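Local coordinates for protein octaprenyl-diphosphate synthase (Bacteroides thetaiotaomicron, PDB 3RMG) that probably acts as a magnesium-dependent prenyltransferase of the FPP/GGPP synthase family, which joins isoprenoid diphosphates into longer prenyl chains, at residues K48-L54 / L314-Y320. Residues are numbered along the deposited sequence; the frame is centred on the assembly and turned at random.
Sequences KMMRPIL and LRTYLDY
Tyr317 reaches from helix 309-323 to the backbone of Met50, at the start of helix 50-62. With CG anti to the backbone N (chi1 -180°), its ring stands straight out from its own helix, and the side chain bridges the gap between segments whose axes come no closer than 11.7 Å. Tyr317 OH donates a hydrogen bond to Met50 O, which lies at the ring edge, close to the ring plane; the modelled distance of 2.3 Å is very short and its exact value doubtful. Met50 O also accepts a weak backbone bond from Leu54 N. Side chains of helix 50-62 pack against the phenol obliquely. Ile53 CG2 lies 3.7 Å from Tyr317 CE1, and Leu54 CB lies 4.2 Å from Tyr317 CZ. The bent chain of Met50 brings its SD to 5.4 Å from the Tyr317 ring centroid, an oblique Met-aromatic contact. The helix axes of 50-54 and 314-320 run nearly antiparallel, at 160°, within the all-helical fold of the isoprenoid synthases, and here the C-terminal helix 309-323 packs beside helix 50-62. Ile206 of helix 193-217 touches both Tyr317 and Leu54. The side chains of Leu54 and Leu314 meet at about a right angle, Leu54 CD1 lying 3.9 Å from Leu314 CD2. Toward the more exposed side, the extended but poorly ordered Lys48 crosses Tyr320, its NZ near the hydroxyl at an angle unsuited to hydrogen bonding.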
ATOM      1  N   LYS A  48      -0.204  24.321   1.792  1.00 95.30           N
ATOM      2  CA  LYS A  48       1.188  24.613   1.455  1.00 97.60           C
ATOM      3  C   LYS A  48       1.986  23.341   1.158  1.00 94.67           C
ATOM      4  O   LYS A  48       1.886  22.345   1.878  1.00 97.44           O
ATOM      5  CB  LYS A  48       1.860  25.435   2.560  1.00 99.34           C
ATOM      6  CG  LYS A  48       1.508  26.918   2.506  1.00103.99           C
ATOM      7  CD  LYS A  48       2.434  27.756   3.382  1.00111.49           C
ATOM      8  CE  LYS A  48       2.288  29.244   3.067  1.00116.56           C
ATOM      9  NZ  LYS A  48       3.104  30.112   3.974  1.00119.51           N
ATOM     10  N   MET A  49       2.774  23.388   0.089  1.00 86.43           N
ATOM     11  CA  MET A  49       3.513  22.220  -0.366  1.00 79.82           C
ATOM     12  C   MET A  49       4.923  22.229   0.195  1.00 71.48           C
ATOM     13  O   MET A  49       5.892  22.340  -0.549  1.00 73.37           O
ATOM     14  CB  MET A  49       3.563  22.200  -1.892  1.00 82.69           C
ATOM     15  CG  MET A  49       2.203  22.046  -2.548  1.00 87.70           C
ATOM     16  SD  MET A  49       2.007  23.168  -3.940  1.00 95.82           S
ATOM     17  CE  MET A  49       2.171  24.761  -3.118  1.00 89.54           C
ATOM     18  N   MET A  50       5.028  22.103   1.511  1.00 60.13           N
ATOM     19  CA  MET A  50       6.301  22.187   2.193  1.00 56.25           C
ATOM     20  C   MET A  50       7.343  21.212   1.626  1.00 54.29           C
ATOM     21  O   MET A  50       8.505  21.579   1.414  1.00 49.27           O
ATOM     22  CB  MET A  50       6.102  21.949   3.685  1.00 60.30           C
ATOM     23  CG  MET A  50       6.741  23.016   4.561  1.00 77.79           C
ATOM     24  SD  MET A  50       6.095  24.663   4.173  1.00 94.78           S
ATOM     25  CE  MET A  50       4.341  24.408   4.453  1.00 93.32           C
ATOM     26  N   ARG A  51       6.929  19.976   1.361  1.00 49.37           N
ATOM     27  CA  ARG A  51       7.867  18.958   0.883  1.00 48.17           C
ATOM     28  C   ARG A  51       8.190  19.075  -0.610  1.00 44.37           C
ATOM     29  O   ARG A  51       9.347  18.971  -0.994  1.00 49.11           O
ATOM     30  CB  ARG A  51       7.383  17.542   1.235  1.00 47.01           C
ATOM     31  CG  ARG A  51       7.413  17.235   2.719  1.00 49.28           C
ATOM     32  CD  ARG A  51       6.540  16.012   3.065  1.00 46.65           C
ATOM     33  NE  ARG A  51       6.325  15.934   4.501  1.00 69.86           N
ATOM     34  CZ  ARG A  51       5.230  16.358   5.125  1.00 72.27           C
ATOM     35  NH1 ARG A  51       4.219  16.864   4.431  1.00 69.06           N
ATOM     36  NH2 ARG A  51       5.139  16.250   6.445  1.00 78.84           N
ATOM     37  N   PRO A  52       7.168  19.267  -1.459  1.00 43.98           N
ATOM     38  CA  PRO A  52       7.442  19.514  -2.875  1.00 43.85           C
ATOM     39  C   PRO A  52       8.362  20.710  -3.097  1.00 38.55           C
ATOM     40  O   PRO A  52       9.252  20.649  -3.945  1.00 44.94           O
ATOM     41  CB  PRO A  52       6.051  19.765  -3.456  1.00 44.23           C
ATOM     42  CG  PRO A  52       5.180  18.894  -2.622  1.00 42.73           C
ATOM     43  CD  PRO A  52       5.729  19.074  -1.219  1.00 45.88           C
ATOM     44  N   ILE A  53       8.179  21.781  -2.335  1.00 37.94           N
ATOM     45  CA  ILE A  53       9.095  22.917  -2.464  1.00 41.20           C
ATOM     46  C   ILE A  53      10.532  22.501  -2.116  1.00 41.43           C
ATOM     47  O   ILE A  53      11.485  22.906  -2.777  1.00 43.99           O
ATOM     48  CB  ILE A  53       8.651  24.121  -1.622  1.00 38.60           C
ATOM     49  CG1 ILE A  53       7.469  24.830  -2.292  1.00 42.57           C
ATOM     50  CG2 ILE A  53       9.790  25.084  -1.450  1.00 41.10           C
ATOM     51  CD1 ILE A  53       6.681  25.728  -1.345  1.00 41.74           C
ATOM     52  N   LEU A  54      10.688  21.675  -1.090  1.00 38.03           N
ATOM     53  CA  LEU A  54      12.009  21.167  -0.750  1.00 37.90           C
ATOM     54  C   LEU A  54      12.623  20.352  -1.907  1.00 41.12           C
ATOM     55  O   LEU A  54      13.796  20.512  -2.236  1.00 33.73           O
ATOM     56  CB  LEU A  54      11.950  20.310   0.513  1.00 35.95           C
ATOM     57  CG  LEU A  54      13.292  19.880   1.088  1.00 37.40           C
ATOM     58  CD1 LEU A  54      14.144  21.119   1.325  1.00 39.84           C
ATOM     59  CD2 LEU A  54      13.120  19.082   2.377  1.00 36.76           C
ATOM     60  N   LEU A 314      16.443  28.390   0.110  1.00 35.55           N
ATOM     61  CA  LEU A 314      16.495  27.376   1.171  1.00 35.71           C
ATOM     62  C   LEU A 314      16.691  27.969   2.573  1.00 41.52           C
ATOM     63  O   LEU A 314      16.037  27.545   3.529  1.00 40.43           O
ATOM     64  CB  LEU A 314      17.616  26.376   0.884  1.00 38.65           C
ATOM     65  CG  LEU A 314      17.194  25.297  -0.107  1.00 42.48           C
ATOM     66  CD1 LEU A 314      18.397  24.624  -0.715  1.00 32.95           C
ATOM     67  CD2 LEU A 314      16.248  24.285   0.587  1.00 34.00           C
ATOM     68  N   ARG A 315      17.589  28.942   2.710  1.00 36.17           N
ATOM     69  CA  ARG A 315      17.730  29.576   4.002  1.00 39.75           C
ATOM     70  C   ARG A 315      16.406  30.216   4.432  1.00 42.15           C
ATOM     71  O   ARG A 315      16.015  30.086   5.579  1.00 45.63           O
ATOM     72  CB  ARG A 315      18.880  30.583   4.030  1.00 37.98           C
ATOM     73  CG  ARG A 315      20.234  29.934   3.817  1.00 43.51           C
ATOM     74  CD  ARG A 315      21.382  30.819   4.258  1.00 45.27           C
ATOM     75  NE  ARG A 315      21.295  32.178   3.729  1.00 63.74           N
ATOM     76  CZ  ARG A 315      21.632  32.537   2.490  1.00 63.30           C
ATOM     77  NH1 ARG A 315      21.543  33.809   2.126  1.00 55.03           N
ATOM     78  NH2 ARG A 315      22.054  31.633   1.614  1.00 62.57           N
ATOM     79  N   THR A 316      15.717  30.883   3.509  1.00 44.97           N
ATOM     80  CA  THR A 316      14.424  31.503   3.809  1.00 41.85           C
ATOM     81  C   THR A 316      13.359  30.441   4.115  1.00 44.50           C
ATOM     82  O   THR A 316      12.564  30.589   5.024  1.00 46.79           O
ATOM     83  CB  THR A 316      13.921  32.393   2.644  1.00 40.93           C
ATOM     84  OG1 THR A 316      14.967  33.272   2.221  1.00 50.15           O
ATOM     85  CG2 THR A 316      12.725  33.227   3.077  1.00 41.82           C
ATOM     86  N   TYR A 317      13.330  29.376   3.334  1.00 47.69           N
ATOM     87  CA  TYR A 317      12.462  28.244   3.640  1.00 47.07           C
ATOM     88  C   TYR A 317      12.666  27.796   5.097  1.00 48.72           C
ATOM     89  O   TYR A 317      11.716  27.623   5.850  1.00 40.31           O
ATOM     90  CB  TYR A 317      12.828  27.109   2.700  1.00 43.53           C
ATOM     91  CG  TYR A 317      12.040  25.829   2.835  1.00 46.73           C
ATOM     92  CD1 TYR A 317      10.937  25.581   2.019  1.00 46.62           C
ATOM     93  CD2 TYR A 317      12.432  24.841   3.730  1.00 36.76           C
ATOM     94  CE1 TYR A 317      10.229  24.391   2.112  1.00 45.63           C
ATOM     95  CE2 TYR A 317      11.729  23.649   3.836  1.00 42.60           C
ATOM     96  CZ  TYR A 317      10.635  23.430   3.024  1.00 51.73           C
ATOM     97  OH  TYR A 317       9.947  22.247   3.124  1.00 56.37           O
ATOM     98  N   LEU A 318      13.916  27.619   5.498  1.00 43.39           N
ATOM     99  CA  LEU A 318      14.184  27.072   6.810  1.00 45.91           C
ATOM    100  C   LEU A 318      13.847  28.086   7.906  1.00 49.18           C
ATOM    101  O   LEU A 318      13.347  27.709   8.962  1.00 44.76           O
ATOM    102  CB  LEU A 318      15.622  26.533   6.902  1.00 44.24           C
ATOM    103  CG  LEU A 318      15.991  25.750   8.172  1.00 56.95           C
ATOM    104  CD1 LEU A 318      14.837  24.883   8.655  1.00 53.65           C
ATOM    105  CD2 LEU A 318      17.222  24.892   7.954  1.00 47.74           C
ATOM    106  N   ASP A 319      14.071  29.373   7.642  1.00 51.86           N
ATOM    107  CA  ASP A 319      13.654  30.419   8.579  1.00 53.63           C
ATOM    108  C   ASP A 319      12.141  30.434   8.753  1.00 58.78           C
ATOM    109  O   ASP A 319      11.633  30.667   9.844  1.00 60.12           O
ATOM    110  CB  ASP A 319      14.112  31.793   8.112  1.00 54.24           C
ATOM    111  CG  ASP A 319      15.563  32.069   8.442  1.00 57.52           C
ATOM    112  OD1 ASP A 319      16.174  32.916   7.761  1.00 65.96           O
ATOM    113  OD2 ASP A 319      16.096  31.448   9.386  1.00 61.92           O
ATOM    114  N   TYR A 320      11.427  30.186   7.662  1.00 59.14           N
ATOM    115  CA  TYR A 320       9.975  30.248   7.651  1.00 63.38           C
ATOM    116  C   TYR A 320       9.381  29.048   8.388  1.00 66.81           C
ATOM    117  O   TYR A 320       8.388  29.177   9.106  1.00 70.44           O
ATOM    118  CB  TYR A 320       9.488  30.287   6.208  1.00 62.27           C
ATOM    119  CG  TYR A 320       8.071  30.759   6.022  1.00 75.25           C
ATOM    120  CD1 TYR A 320       7.796  32.100   5.759  1.00 81.42           C
ATOM    121  CD2 TYR A 320       7.005  29.861   6.073  1.00 79.88           C
ATOM    122  CE1 TYR A 320       6.495  32.540   5.568  1.00 88.81           C
ATOM    123  CE2 TYR A 320       5.703  30.289   5.884  1.00 84.76           C
ATOM    124  CZ  TYR A 320       5.451  31.629   5.632  1.00 90.70           C
ATOM    125  OH  TYR A 320       4.156  32.062   5.444  1.00 90.06           O
TER